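Local coordinates for protein rRNA adenine N-6-methyltransferase (Saccharopolyspora erythraea, PDB 6NVM) that transfers two methyl groups from S-adenosyl-L-methionine to one adenine of 23S rRNA, lowering ribosomal affinity for macrolide, lincosamide and streptogramin B antibiotics, at residues T96-P102 and E119-F125; L72-A77 and E133-G139; I59-A63 and L83-L88. All blocks are in the same frame, centred on the assembly; numbering follows the deposited sequence. Where two conformers were deposited one is given.

Contact 1: residues T96-P102 and E119-F125; sequences TSYEIDP and EVVNADF
Thr96 sets its CG2 against Val121 CG2 at 3.5 Å, tighter than a usual carbon contact, where the parallel strands 96-98 and 119-121 run 4.6 Å apart. Ser97 uses both backbone polar atoms: its N reaches Glu119 O, and its O accepts from Val121 N. The Tyr98 ring is gripped on both faces: Val121 CB lies 4.1 Å from the Tyr98 centroid, a CH-pi contact, while Phe125 turns its CD1 edge onto the opposite face, with planes at 76° and centroids 5.4 Å apart. Glu99 N donates to Val121 O, and Glu99 O receives Asn122 ND2 at 3.0 Å, in the carbonyl plane and almost in the amide plane. The same ND2, carried across by CG standing opposite the backbone N (chi1 175°), makes a weak bond to Ile100 O. Ile100 also lays its CD1 alongside Asp124 CB at 3.7 Å. Asp101 N donates to the anti lone pair of Glu99 OE2, and Asp101 OD1 caps Leu104 N of the following helix. Just past the strands, Asn122 thus supplements the weak Ala123 N to Glu99 O bond, probably helping to hold together two loops, one with Glu99 and the other with Asp124, both predicted to bind S-adenosyl-L-methionine.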
ATOM      1  N   THR A  96      -5.378  16.842   7.170  1.00 26.42           N
ATOM      2  CA  THR A  96      -5.539  16.516   8.581  1.00 27.26           C
ATOM      3  C   THR A  96      -4.325  15.684   8.965  1.00 27.06           C
ATOM      4  O   THR A  96      -4.171  14.550   8.497  1.00 25.34           O
ATOM      5  CB  THR A  96      -6.847  15.770   8.829  1.00 29.00           C
ATOM      6  OG1 THR A  96      -7.931  16.537   8.301  1.00 30.28           O
ATOM      7  CG2 THR A  96      -7.063  15.552  10.315  1.00 28.40           C
ATOM      8  N   SER A  97      -3.493  16.235   9.842  0.51 26.71           N
ATOM      9  CA  SER A  97      -2.182  15.688  10.165  0.51 27.61           C
ATOM     10  C   SER A  97      -2.192  15.176  11.601  0.51 27.85           C
ATOM     11  O   SER A  97      -2.463  15.941  12.533  0.51 28.24           O
ATOM     12  CB  SER A  97      -1.109  16.763   9.980  0.51 29.22           C
ATOM     13  OG  SER A  97       0.180  16.257  10.235  0.51 30.96           O
ATOM     14  N   TYR A  98      -1.882  13.893  11.778  1.00 25.78           N
ATOM     15  CA  TYR A  98      -1.936  13.250  13.081  1.00 26.70           C
ATOM     16  C   TYR A  98      -0.570  13.250  13.753  1.00 29.30           C
ATOM     17  O   TYR A  98       0.418  12.783  13.177  1.00 32.09           O
ATOM     18  CB  TYR A  98      -2.456  11.817  12.940  1.00 26.74           C
ATOM     19  CG  TYR A  98      -3.940  11.792  12.685  1.00 25.95           C
ATOM     20  CD1 TYR A  98      -4.451  12.073  11.421  1.00 28.14           C
ATOM     21  CD2 TYR A  98      -4.835  11.525  13.711  1.00 30.34           C
ATOM     22  CE1 TYR A  98      -5.808  12.077  11.190  1.00 29.16           C
ATOM     23  CE2 TYR A  98      -6.201  11.527  13.486  1.00 31.02           C
ATOM     24  CZ  TYR A  98      -6.677  11.800  12.224  1.00 30.07           C
ATOM     25  OH  TYR A  98      -8.029  11.803  11.982  1.00 32.83           O
ATOM     26  N   GLU A  99      -0.524  13.758  14.982  1.00 26.92           N
ATOM     27  CA  GLU A  99       0.683  13.730  15.797  1.00 29.79           C
ATOM     28  C   GLU A  99       0.313  13.219  17.181  1.00 31.27           C
ATOM     29  O   GLU A  99      -0.450  13.867  17.901  1.00 28.62           O
ATOM     30  CB  GLU A  99       1.323  15.117  15.875  1.00 29.86           C
ATOM     31  CG  GLU A  99       2.477  15.211  16.856  1.00 33.63           C
ATOM     32  CD  GLU A  99       3.479  14.095  16.658  1.00 38.44           C
ATOM     33  OE1 GLU A  99       4.042  13.995  15.546  1.00 38.80           O
ATOM     34  OE2 GLU A  99       3.690  13.307  17.603  1.00 36.80           O
ATOM     35  N   ILE A 100       0.850  12.052  17.552  1.00 31.90           N
ATOM     36  CA  ILE A 100       0.419  11.411  18.789  1.00 28.65           C
ATOM     37  C   ILE A 100       0.976  12.123  20.018  1.00 28.74           C
ATOM     38  O   ILE A 100       0.361  12.085  21.092  1.00 28.86           O
ATOM     39  CB  ILE A 100       0.822   9.922  18.773  1.00 31.59           C
ATOM     40  CG1 ILE A 100       0.097   9.161  19.882  1.00 36.54           C
ATOM     41  CG2 ILE A 100       2.332   9.775  18.917  1.00 32.39           C
ATOM     42  CD1 ILE A 100       0.268   7.645  19.806  1.00 39.85           C
ATOM     43  N   ASP A 101       2.136  12.771  19.902  1.00 27.43           N
ATOM     44  CA  ASP A 101       2.779  13.402  21.059  1.00 29.20           C
ATOM     45  C   ASP A 101       2.170  14.779  21.318  1.00 29.36           C
ATOM     46  O   ASP A 101       2.218  15.644  20.432  1.00 28.95           O
ATOM     47  CB  ASP A 101       4.282  13.525  20.834  1.00 36.56           C
ATOM     48  CG  ASP A 101       5.020  14.040  22.062  1.00 45.68           C
ATOM     49  OD1 ASP A 101       4.937  15.246  22.359  1.00 46.34           O
ATOM     50  OD2 ASP A 101       5.670  13.226  22.749  1.00 51.51           O
ATOM     51  N   PRO A 102       1.605  15.035  22.503  1.00 33.14           N
ATOM     52  CA  PRO A 102       0.905  16.320  22.704  1.00 35.10           C
ATOM     53  C   PRO A 102       1.796  17.540  22.548  1.00 35.36           C
ATOM     54  O   PRO A 102       1.346  18.554  22.002  1.00 36.74           O
ATOM     55  CB  PRO A 102       0.345  16.197  24.131  1.00 39.31           C
ATOM     56  CG  PRO A 102       1.148  15.119  24.774  1.00 42.58           C
ATOM     57  CD  PRO A 102       1.534  14.174  23.694  1.00 34.07           C
ATOM     58  N   GLU A 119      -5.086  21.091   9.552  1.00 27.11           N
ATOM     59  CA  GLU A 119      -5.523  20.809  10.908  1.00 28.12           C
ATOM     60  C   GLU A 119      -4.600  19.746  11.474  1.00 28.39           C
ATOM     61  O   GLU A 119      -4.277  18.776  10.780  1.00 29.09           O
ATOM     62  CB  GLU A 119      -6.979  20.337  10.912  1.00 34.87           C
ATOM     63  CG  GLU A 119      -7.517  19.936  12.268  1.00 48.26           C
ATOM     64  CD  GLU A 119      -8.934  19.407  12.182  1.00 62.99           C
ATOM     65  OE1 GLU A 119      -9.405  19.128  11.056  1.00 68.22           O
ATOM     66  OE2 GLU A 119      -9.580  19.268  13.240  1.00 69.75           O
ATOM     67  N   VAL A 120      -4.151  19.947  12.709  1.00 25.98           N
ATOM     68  CA  VAL A 120      -3.316  18.986  13.424  1.00 26.44           C
ATOM     69  C   VAL A 120      -4.172  18.323  14.491  1.00 27.26           C
ATOM     70  O   VAL A 120      -4.777  19.008  15.326  1.00 29.35           O
ATOM     71  CB  VAL A 120      -2.087  19.659  14.058  1.00 28.19           C
ATOM     72  CG1 VAL A 120      -1.290  18.649  14.885  1.00 29.18           C
ATOM     73  CG2 VAL A 120      -1.220  20.274  12.991  1.00 29.91           C
ATOM     74  N   VAL A 121      -4.219  16.996  14.463  1.00 25.63           N
ATOM     75  CA  VAL A 121      -4.963  16.202  15.433  1.00 25.73           C
ATOM     76  C   VAL A 121      -3.956  15.532  16.354  1.00 26.13           C
ATOM     77  O   VAL A 121      -3.030  14.858  15.887  1.00 26.69           O
ATOM     78  CB  VAL A 121      -5.862  15.159  14.749  1.00 29.44           C
ATOM     79  CG1 VAL A 121      -6.635  14.330  15.805  1.00 30.45           C
ATOM     80  CG2 VAL A 121      -6.817  15.839  13.767  1.00 28.90           C
ATOM     81  N   ASN A 122      -4.140  15.716  17.658  1.00 28.06           N
ATOM     82  CA  ASN A 122      -3.285  15.088  18.662  1.00 30.31           C
ATOM     83  C   ASN A 122      -3.894  13.734  19.001  1.00 27.15           C
ATOM     84  O   ASN A 122      -4.667  13.594  19.950  1.00 27.02           O
ATOM     85  CB  ASN A 122      -3.154  15.982  19.888  1.00 29.89           C
ATOM     86  CG  ASN A 122      -2.371  15.337  21.015  1.00 32.83           C
ATOM     87  OD1 ASN A 122      -2.639  15.600  22.186  1.00 33.76           O
ATOM     88  ND2 ASN A 122      -1.404  14.491  20.674  1.00 31.62           N
ATOM     89  N   ALA A 123      -3.538  12.724  18.216  1.00 25.94           N
ATOM     90  CA  ALA A 123      -4.117  11.398  18.388  1.00 28.44           C
ATOM     91  C   ALA A 123      -3.263  10.378  17.657  1.00 26.61           C
ATOM     92  O   ALA A 123      -2.462  10.719  16.783  1.00 28.18           O
ATOM     93  CB  ALA A 123      -5.557  11.335  17.864  1.00 30.68           C
ATOM     94  N   ASP A 124      -3.473   9.118  18.026  1.00 25.86           N
ATOM     95  CA  ASP A 124      -2.884   7.971  17.347  1.00 26.66           C
ATOM     96  C   ASP A 124      -3.641   7.701  16.050  1.00 28.79           C
ATOM     97  O   ASP A 124      -4.833   7.368  16.074  1.00 30.08           O
ATOM     98  CB  ASP A 124      -2.942   6.763  18.280  1.00 30.43           C
ATOM     99  CG  ASP A 124      -2.278   5.521  17.710  1.00 31.15           C
ATOM    100  OD1 ASP A 124      -1.905   5.490  16.519  1.00 28.56           O
ATOM    101  OD2 ASP A 124      -2.147   4.551  18.486  1.00 31.84           O
ATOM    102  N   PHE A 125      -2.947   7.828  14.915  1.00 27.31           N
ATOM    103  CA  PHE A 125      -3.601   7.629  13.628  1.00 25.87           C
ATOM    104  C   PHE A 125      -4.224   6.246  13.511  1.00 27.14           C
ATOM    105  O   PHE A 125      -5.225   6.073  12.804  1.00 27.26           O
ATOM    106  CB  PHE A 125      -2.611   7.830  12.481  1.00 27.23           C
ATOM    107  CG  PHE A 125      -3.218   7.578  11.132  1.00 26.02           C
ATOM    108  CD1 PHE A 125      -4.029   8.529  10.540  1.00 29.01           C
ATOM    109  CD2 PHE A 125      -3.025   6.375  10.482  1.00 29.34           C
ATOM    110  CE1 PHE A 125      -4.623   8.294   9.307  1.00 30.17           C
ATOM    111  CE2 PHE A 125      -3.608   6.140   9.241  1.00 26.34           C
ATOM    112  CZ  PHE A 125      -4.408   7.092   8.662  1.00 28.25           C
TER

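Contact 2: residues L72-A77 and E133-G139; sequences LPVLEA and EPFAFVG
Phe137 and Ala77 meet near the C-terminal ends of two parallel strands, 73-77 and 135-139, whose short axes come within 4.7 Å at 25°. Followed outward, Phe137 CB lies 4.1 Å from Leu75 O, and CG stays beside that same oxygen. Phe137 CD1 comes to 3.5 Å from Leu75 O, and Phe137 CE1 reaches Ala77 CB at 3.8 Å, with CZ next to the same methyl. Ala77 CB lies at the edge of the Phe137 ring, near its plane. With CG anti to the backbone N (chi1 171°), the ring runs forward along the strand toward Ala77, and its tip lies close to the backbone of Gly139, which has no side chain.

Four backbone bonds fix the register, from Ala136 N to Pro73 O at one end to Ala77 N with Val138 O (3.2 Å) at the other. On the face shared by Val74, Ala136, Glu76 and Val138, Val74 CG1 touches Val138 CG2 at 4.1 Å. Glu76 extends its chain past Val138 O, which its CG approaches to 3.5 Å; its buried OE1 is hydrogen-bonded by the hydroxyls of Thr85 and Ser97. At the strand entrance, Leu72 CD1 packs on Pro134 O and Phe135 CA.

Neighbouring parallel strands at the centre of the sheet, joined by a long excursion of the chain, with strand order 3-2-1-4-5-7-6, are the signature of the Rossmann-like class I methyltransferase fold. Gly78 follows strand 73-77 directly and Ala140 ends strand 135-140; both are predicted to bind S-adenosyl-L-methionine.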
ATOM      1  N   LEU A  72      -9.967  17.230  -3.046  1.00 28.30           N
ATOM      2  CA  LEU A  72      -9.667  15.970  -2.367  1.00 25.93           C
ATOM      3  C   LEU A  72      -8.989  16.220  -1.026  1.00 30.17           C
ATOM      4  O   LEU A  72      -7.899  16.810  -1.001  1.00 28.67           O
ATOM      5  CB  LEU A  72      -8.774  15.104  -3.251  1.00 29.63           C
ATOM      6  CG  LEU A  72      -8.479  13.690  -2.755  1.00 28.77           C
ATOM      7  CD1 LEU A  72      -9.727  12.838  -2.831  1.00 30.98           C
ATOM      8  CD2 LEU A  72      -7.351  13.076  -3.565  1.00 32.31           C
ATOM      9  N   PRO A  73      -9.544  15.765   0.097  1.00 27.90           N
ATOM     10  CA  PRO A  73      -8.848  15.916   1.377  1.00 27.16           C
ATOM     11  C   PRO A  73      -7.783  14.844   1.578  1.00 27.76           C
ATOM     12  O   PRO A  73      -7.831  13.759   0.998  1.00 28.25           O
ATOM     13  CB  PRO A  73      -9.979  15.775   2.401  1.00 29.69           C
ATOM     14  CG  PRO A  73     -10.935  14.827   1.747  1.00 31.40           C
ATOM     15  CD  PRO A  73     -10.869  15.137   0.266  1.00 29.11           C
ATOM     16  N   VAL A  74      -6.804  15.176   2.419  1.00 26.11           N
ATOM     17  CA  VAL A  74      -5.671  14.308   2.711  1.00 27.34           C
ATOM     18  C   VAL A  74      -5.614  14.058   4.209  1.00 25.97           C
ATOM     19  O   VAL A  74      -5.814  14.980   5.008  1.00 27.69           O
ATOM     20  CB  VAL A  74      -4.344  14.932   2.224  1.00 29.32           C
ATOM     21  CG1 VAL A  74      -3.146  14.061   2.629  1.00 32.85           C
ATOM     22  CG2 VAL A  74      -4.376  15.140   0.722  1.00 30.52           C
ATOM     23  N   LEU A  75      -5.338  12.813   4.589  1.00 25.10           N
ATOM     24  CA  LEU A  75      -4.947  12.480   5.952  1.00 23.89           C
ATOM     25  C   LEU A  75      -3.459  12.157   5.965  1.00 25.36           C
ATOM     26  O   LEU A  75      -2.963  11.455   5.077  1.00 28.77           O
ATOM     27  CB  LEU A  75      -5.754  11.294   6.496  1.00 25.48           C
ATOM     28  CG  LEU A  75      -7.096  11.637   7.143  1.00 30.18           C
ATOM     29  CD1 LEU A  75      -8.033  12.298   6.154  1.00 33.12           C
ATOM     30  CD2 LEU A  75      -7.737  10.379   7.733  1.00 31.71           C
ATOM     31  N   GLU A  76      -2.744  12.684   6.962  1.00 25.07           N
ATOM     32  CA  GLU A  76      -1.305  12.485   7.064  1.00 25.86           C
ATOM     33  C   GLU A  76      -0.939  11.906   8.422  1.00 25.56           C
ATOM     34  O   GLU A  76      -1.474  12.323   9.453  1.00 28.04           O
ATOM     35  CB  GLU A  76      -0.523  13.797   6.845  1.00 26.24           C
ATOM     36  CG  GLU A  76       0.990  13.599   6.891  1.00 28.17           C
ATOM     37  CD  GLU A  76       1.773  14.899   6.841  1.00 31.81           C
ATOM     38  OE1 GLU A  76       1.213  15.952   7.208  1.00 31.67           O
ATOM     39  OE2 GLU A  76       2.953  14.860   6.429  1.00 29.83           O
ATOM     40  N   ALA A  77      -0.005  10.960   8.412  1.00 27.90           N
ATOM     41  CA  ALA A  77       0.558  10.387   9.624  1.00 29.64           C
ATOM     42  C   ALA A  77       2.072  10.526   9.580  1.00 30.30           C
ATOM     43  O   ALA A  77       2.676  10.561   8.502  1.00 32.24           O
ATOM     44  CB  ALA A  77       0.161   8.905   9.783  1.00 32.83           C
ATOM     45  N   GLU A 133     -15.871  10.172   2.703  1.00 36.91           N
ATOM     46  CA  GLU A 133     -15.803  10.741   1.363  1.00 34.11           C
ATOM     47  C   GLU A 133     -14.464  10.338   0.759  1.00 31.03           C
ATOM     48  O   GLU A 133     -13.576   9.882   1.492  1.00 29.36           O
ATOM     49  CB  GLU A 133     -15.943  12.265   1.408  1.00 35.97           C
ATOM     50  CG  GLU A 133     -14.893  12.943   2.289  1.00 36.13           C
ATOM     51  CD  GLU A 133     -14.901  14.461   2.184  1.00 38.50           C
ATOM     52  OE1 GLU A 133     -15.120  14.991   1.075  1.00 40.27           O
ATOM     53  OE2 GLU A 133     -14.678  15.127   3.217  1.00 37.74           O
ATOM     54  N   PRO A 134     -14.274  10.478  -0.552  1.00 30.56           N
ATOM     55  CA  PRO A 134     -12.973  10.141  -1.137  1.00 30.75           C
ATOM     56  C   PRO A 134     -11.865  10.960  -0.491  1.00 29.42           C
ATOM     57  O   PRO A 134     -12.055  12.125  -0.136  1.00 29.33           O
ATOM     58  CB  PRO A 134     -13.146  10.479  -2.622  1.00 32.91           C
ATOM     59  CG  PRO A 134     -14.620  10.444  -2.854  1.00 36.03           C
ATOM     60  CD  PRO A 134     -15.239  10.922  -1.573  1.00 34.46           C
ATOM     61  N   PHE A 135     -10.702  10.335  -0.330  1.00 28.96           N
ATOM     62  CA  PHE A 135      -9.577  10.996   0.317  1.00 29.17           C
ATOM     63  C   PHE A 135      -8.300  10.275  -0.081  1.00 28.09           C
ATOM     64  O   PHE A 135      -8.330   9.188  -0.663  1.00 28.68           O
ATOM     65  CB  PHE A 135      -9.736  11.013   1.840  1.00 28.17           C
ATOM     66  CG  PHE A 135      -9.457   9.682   2.490  1.00 25.85           C
ATOM     67  CD1 PHE A 135     -10.396   8.671   2.445  1.00 28.04           C
ATOM     68  CD2 PHE A 135      -8.250   9.448   3.139  1.00 23.65           C
ATOM     69  CE1 PHE A 135     -10.142   7.431   3.036  1.00 27.75           C
ATOM     70  CE2 PHE A 135      -7.990   8.214   3.735  1.00 26.14           C
ATOM     71  CZ  PHE A 135      -8.944   7.208   3.678  1.00 26.55           C
ATOM     72  N   ALA A 136      -7.175  10.906   0.239  1.00 25.67           N
ATOM     73  CA  ALA A 136      -5.862  10.318   0.056  1.00 25.38           C
ATOM     74  C   ALA A 136      -5.137  10.276   1.392  1.00 25.02           C
ATOM     75  O   ALA A 136      -5.337  11.138   2.251  1.00 23.48           O
ATOM     76  CB  ALA A 136      -5.033  11.111  -0.961  1.00 26.32           C
ATOM     77  N   PHE A 137      -4.303   9.252   1.565  1.00 25.97           N
ATOM     78  CA  PHE A 137      -3.433   9.137   2.725  1.00 23.97           C
ATOM     79  C   PHE A 137      -1.993   9.354   2.293  1.00 25.86           C
ATOM     80  O   PHE A 137      -1.570   8.839   1.255  1.00 26.16           O
ATOM     81  CB  PHE A 137      -3.553   7.761   3.392  1.00 24.33           C
ATOM     82  CG  PHE A 137      -2.519   7.525   4.446  1.00 23.96           C
ATOM     83  CD1 PHE A 137      -2.700   8.015   5.728  1.00 26.70           C
ATOM     84  CD2 PHE A 137      -1.353   6.848   4.156  1.00 28.80           C
ATOM     85  CE1 PHE A 137      -1.749   7.815   6.709  1.00 29.87           C
ATOM     86  CE2 PHE A 137      -0.392   6.638   5.140  1.00 33.81           C
ATOM     87  CZ  PHE A 137      -0.596   7.124   6.417  1.00 31.46           C
ATOM     88  N   VAL A 138      -1.249  10.115   3.091  1.00 27.06           N
ATOM     89  CA  VAL A 138       0.192  10.280   2.915  1.00 26.75           C
ATOM     90  C   VAL A 138       0.850  10.076   4.268  1.00 29.77           C
ATOM     91  O   VAL A 138       0.358  10.580   5.282  1.00 31.74           O
ATOM     92  CB  VAL A 138       0.546  11.672   2.346  1.00 26.89           C
ATOM     93  CG1 VAL A 138       2.051  11.826   2.212  1.00 29.57           C
ATOM     94  CG2 VAL A 138      -0.123  11.886   1.009  1.00 28.49           C
ATOM     95  N   GLY A 139       1.967   9.360   4.305  1.00 28.06           N
ATOM     96  CA  GLY A 139       2.586   9.094   5.590  1.00 32.69           C
ATOM     97  C   GLY A 139       4.037   8.694   5.489  1.00 35.25           C
ATOM     98  O   GLY A 139       4.458   8.023   4.540  1.00 30.80           O
TER

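Contact 3: residues I59-A63 and L83-L88; sequences IARIA and LLTREL
Helices 59-63 and 83-88 run in broadly the same direction, their short axes 9.3 Å apart at closest approach and crossing at -40°. The backbones approach at two places one helical turn apart, with Ile59 CA 5.7 Å from Leu84 CA and Ala63 CA 5.6 Å from Leu88 CA. The small Ala63 sits at the second of these approaches, and Ile59 packs on main chain as well as side chain.

Ile59 divides its work between two branches. CG2, placed anti to the backbone N (chi1 -70° puts CG1 beside that N), presses on Leu84 CA at 3.6 Å and lies near the carboxylate of Glu87. Ile59 CD1 heads off at a wide angle to CG2 and meets Leu83 CD2 at 3.6 Å, the two side chains meeting at about a right angle. Leu84 reaches back between Ile59 and Ala63: its CD1 lies near Ile59 O, and Leu84 CD1 and CD2 are each 4.0 Å from Ile62 CG2. One turn on, Leu88 CD2 covers Ala63 CA and CB.

Glu87 spans the outer part of the interface with an extended chain. Its CB faces Ala63 CB at 4.1 Å, and its OE1 comes to Ala60 CA at 3.3 Å and to Ala60 CB. The carboxylate therefore meets carbon atoms of helix 59-63, and the contact between the segments is made by van der Waals packing.

Beneath the pair lies the central sheet. Ile62, Leu84 and Leu88 all rest on Val138 of strand 135-140, while Ile62 also reaches Thr163 and Val165 of strand 159-167. Leu53 of strand 52-53, predicted to bind S-adenosyl-L-methionine, packs on Ile59 and Ile62, and the loop residue Leu68 meets Leu88.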
ATOM      1  N   ILE A  59      10.721  15.265  -0.746  1.00 29.58           N
ATOM      2  CA  ILE A  59       9.447  15.728  -0.203  1.00 31.18           C
ATOM      3  C   ILE A  59       8.511  16.152  -1.331  1.00 30.23           C
ATOM      4  O   ILE A  59       7.327  15.793  -1.345  1.00 27.34           O
ATOM      5  CB  ILE A  59       9.702  16.859   0.815  1.00 33.33           C
ATOM      6  CG1 ILE A  59      10.362  16.260   2.065  1.00 36.52           C
ATOM      7  CG2 ILE A  59       8.405  17.588   1.181  1.00 33.34           C
ATOM      8  CD1 ILE A  59      10.797  17.274   3.104  1.00 36.88           C
ATOM      9  N   ALA A  60       9.028  16.904  -2.303  1.00 31.48           N
ATOM     10  CA  ALA A  60       8.203  17.312  -3.440  1.00 35.60           C
ATOM     11  C   ALA A  60       7.746  16.102  -4.244  1.00 34.21           C
ATOM     12  O   ALA A  60       6.612  16.063  -4.737  1.00 33.97           O
ATOM     13  CB  ALA A  60       8.979  18.284  -4.330  1.00 37.05           C
ATOM     14  N   ARG A  61       8.615  15.098  -4.378  1.00 33.76           N
ATOM     15  CA  ARG A  61       8.257  13.878  -5.093  1.00 34.10           C
ATOM     16  C   ARG A  61       7.094  13.164  -4.415  1.00 30.88           C
ATOM     17  O   ARG A  61       6.178  12.671  -5.086  1.00 33.30           O
ATOM     18  CB  ARG A  61       9.483  12.967  -5.174  1.00 43.48           C
ATOM     19  CG  ARG A  61       9.285  11.688  -5.953  1.00 55.58           C
ATOM     20  CD  ARG A  61       9.187  11.968  -7.433  1.00 66.20           C
ATOM     21  NE  ARG A  61       9.201  10.738  -8.216  1.00 74.82           N
ATOM     22  CZ  ARG A  61       8.963  10.680  -9.520  1.00 81.84           C
ATOM     23  NH1 ARG A  61       8.682  11.787 -10.197  1.00 83.86           N
ATOM     24  NH2 ARG A  61       8.999   9.513 -10.148  1.00 83.97           N
ATOM     25  N   ILE A  62       7.109  13.104  -3.083  1.00 25.91           N
ATOM     26  CA  ILE A  62       6.006  12.495  -2.349  1.00 28.01           C
ATOM     27  C   ILE A  62       4.703  13.227  -2.645  1.00 31.24           C
ATOM     28  O   ILE A  62       3.671  12.607  -2.937  1.00 33.15           O
ATOM     29  CB  ILE A  62       6.315  12.483  -0.841  1.00 27.02           C
ATOM     30  CG1 ILE A  62       7.560  11.635  -0.568  1.00 26.87           C
ATOM     31  CG2 ILE A  62       5.116  11.965  -0.053  1.00 29.88           C
ATOM     32  CD1 ILE A  62       8.150  11.834   0.812  1.00 29.22           C
ATOM     33  N   ALA A  63       4.724  14.559  -2.557  1.00 30.52           N
ATOM     34  CA  ALA A  63       3.500  15.327  -2.751  1.00 31.73           C
ATOM     35  C   ALA A  63       2.938  15.127  -4.154  1.00 35.47           C
ATOM     36  O   ALA A  63       1.722  14.984  -4.330  1.00 36.06           O
ATOM     37  CB  ALA A  63       3.765  16.807  -2.478  1.00 30.85           C
ATOM     38  N   LEU A  83       7.151  20.102   6.745  1.00 30.44           N
ATOM     39  CA  LEU A  83       7.403  20.646   5.414  1.00 31.75           C
ATOM     40  C   LEU A  83       6.572  19.913   4.368  1.00 31.24           C
ATOM     41  O   LEU A  83       5.944  20.539   3.505  1.00 30.62           O
ATOM     42  CB  LEU A  83       8.891  20.568   5.071  1.00 34.22           C
ATOM     43  CG  LEU A  83       9.257  20.992   3.644  1.00 38.77           C
ATOM     44  CD1 LEU A  83       8.771  22.407   3.308  1.00 40.21           C
ATOM     45  CD2 LEU A  83      10.759  20.885   3.432  1.00 43.49           C
ATOM     46  N   LEU A  84       6.541  18.582   4.435  1.00 28.82           N
ATOM     47  CA  LEU A  84       5.665  17.834   3.543  1.00 27.16           C
ATOM     48  C   LEU A  84       4.218  18.281   3.706  1.00 25.18           C
ATOM     49  O   LEU A  84       3.484  18.408   2.719  1.00 26.84           O
ATOM     50  CB  LEU A  84       5.802  16.334   3.808  1.00 26.65           C
ATOM     51  CG  LEU A  84       4.814  15.419   3.080  1.00 29.89           C
ATOM     52  CD1 LEU A  84       4.897  15.622   1.579  1.00 30.48           C
ATOM     53  CD2 LEU A  84       5.070  13.960   3.453  1.00 31.49           C
ATOM     54  N   THR A  85       3.788  18.519   4.947  1.00 24.18           N
ATOM     55  CA  THR A  85       2.411  18.945   5.179  1.00 26.61           C
ATOM     56  C   THR A  85       2.087  20.213   4.394  1.00 24.47           C
ATOM     57  O   THR A  85       0.992  20.345   3.835  1.00 25.02           O
ATOM     58  CB  THR A  85       2.183  19.177   6.675  1.00 27.80           C
ATOM     59  OG1 THR A  85       2.788  18.117   7.428  1.00 30.02           O
ATOM     60  CG2 THR A  85       0.695  19.237   6.979  1.00 27.01           C
ATOM     61  N   ARG A  86       3.027  21.156   4.350  1.00 24.47           N
ATOM     62  CA  ARG A  86       2.819  22.389   3.589  1.00 26.01           C
ATOM     63  C   ARG A  86       2.627  22.098   2.107  1.00 26.55           C
ATOM     64  O   ARG A  86       1.759  22.689   1.448  1.00 28.33           O
ATOM     65  CB  ARG A  86       4.010  23.327   3.778  1.00 29.50           C
ATOM     66  CG  ARG A  86       4.279  23.763   5.216  1.00 29.30           C
ATOM     67  CD  ARG A  86       5.632  24.472   5.320  1.00 30.17           C
ATOM     68  NE  ARG A  86       6.100  24.594   6.703  1.00 29.81           N
ATOM     69  CZ  ARG A  86       5.980  25.678   7.460  1.00 31.53           C
ATOM     70  NH1 ARG A  86       5.412  26.783   6.988  1.00 34.72           N
ATOM     71  NH2 ARG A  86       6.450  25.664   8.701  1.00 29.22           N
ATOM     72  N   GLU A  87       3.434  21.190   1.559  1.00 27.82           N
ATOM     73  CA  GLU A  87       3.347  20.904   0.134  1.00 27.23           C
ATOM     74  C   GLU A  87       2.086  20.124  -0.210  1.00 28.30           C
ATOM     75  O   GLU A  87       1.523  20.313  -1.296  1.00 30.37           O
ATOM     76  CB  GLU A  87       4.614  20.179  -0.312  1.00 31.22           C
ATOM     77  CG  GLU A  87       5.835  21.060  -0.048  1.00 35.95           C
ATOM     78  CD  GLU A  87       7.086  20.623  -0.769  1.00 40.11           C
ATOM     79  OE1 GLU A  87       6.980  19.845  -1.745  1.00 39.71           O
ATOM     80  OE2 GLU A  87       8.179  21.072  -0.350  1.00 39.98           O
ATOM     81  N   LEU A  88       1.607  19.275   0.702  1.00 25.97           N
ATOM     82  CA  LEU A  88       0.314  18.635   0.506  1.00 24.96           C
ATOM     83  C   LEU A  88      -0.818  19.653   0.540  1.00 25.19           C
ATOM     84  O   LEU A  88      -1.751  19.581  -0.270  1.00 24.13           O
ATOM     85  CB  LEU A  88       0.082  17.576   1.579  1.00 25.30           C
ATOM     86  CG  LEU A  88       1.118  16.466   1.692  1.00 25.12           C
ATOM     87  CD1 LEU A  88       0.829  15.620   2.924  1.00 26.35           C
ATOM     88  CD2 LEU A  88       1.126  15.623   0.434  1.00 27.76           C
TER

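Contacts 1 and 2 lie in one sheet, their centres about 13 Å apart, because strands 94-98 and 73-77 are neighbours; Thr96 O and Tyr98 N probably bond to Glu76, and Phe125 packs on Phe137. Contact 3 covers the sheet face bearing Glu76 and Val138, its centre about 13 Å from contact 2 and 17 Å from contact 1. Along the chain, contact 3 closes before contact 1 opens, its segments alternate with those of contact 2, and contact 1 falls wholly between the two strands of contact 2. Together they join helix layer and sheet of a Rossmann-like domain, and probably shape the S-adenosyl-L-methionine site at the strands' C-terminal ends.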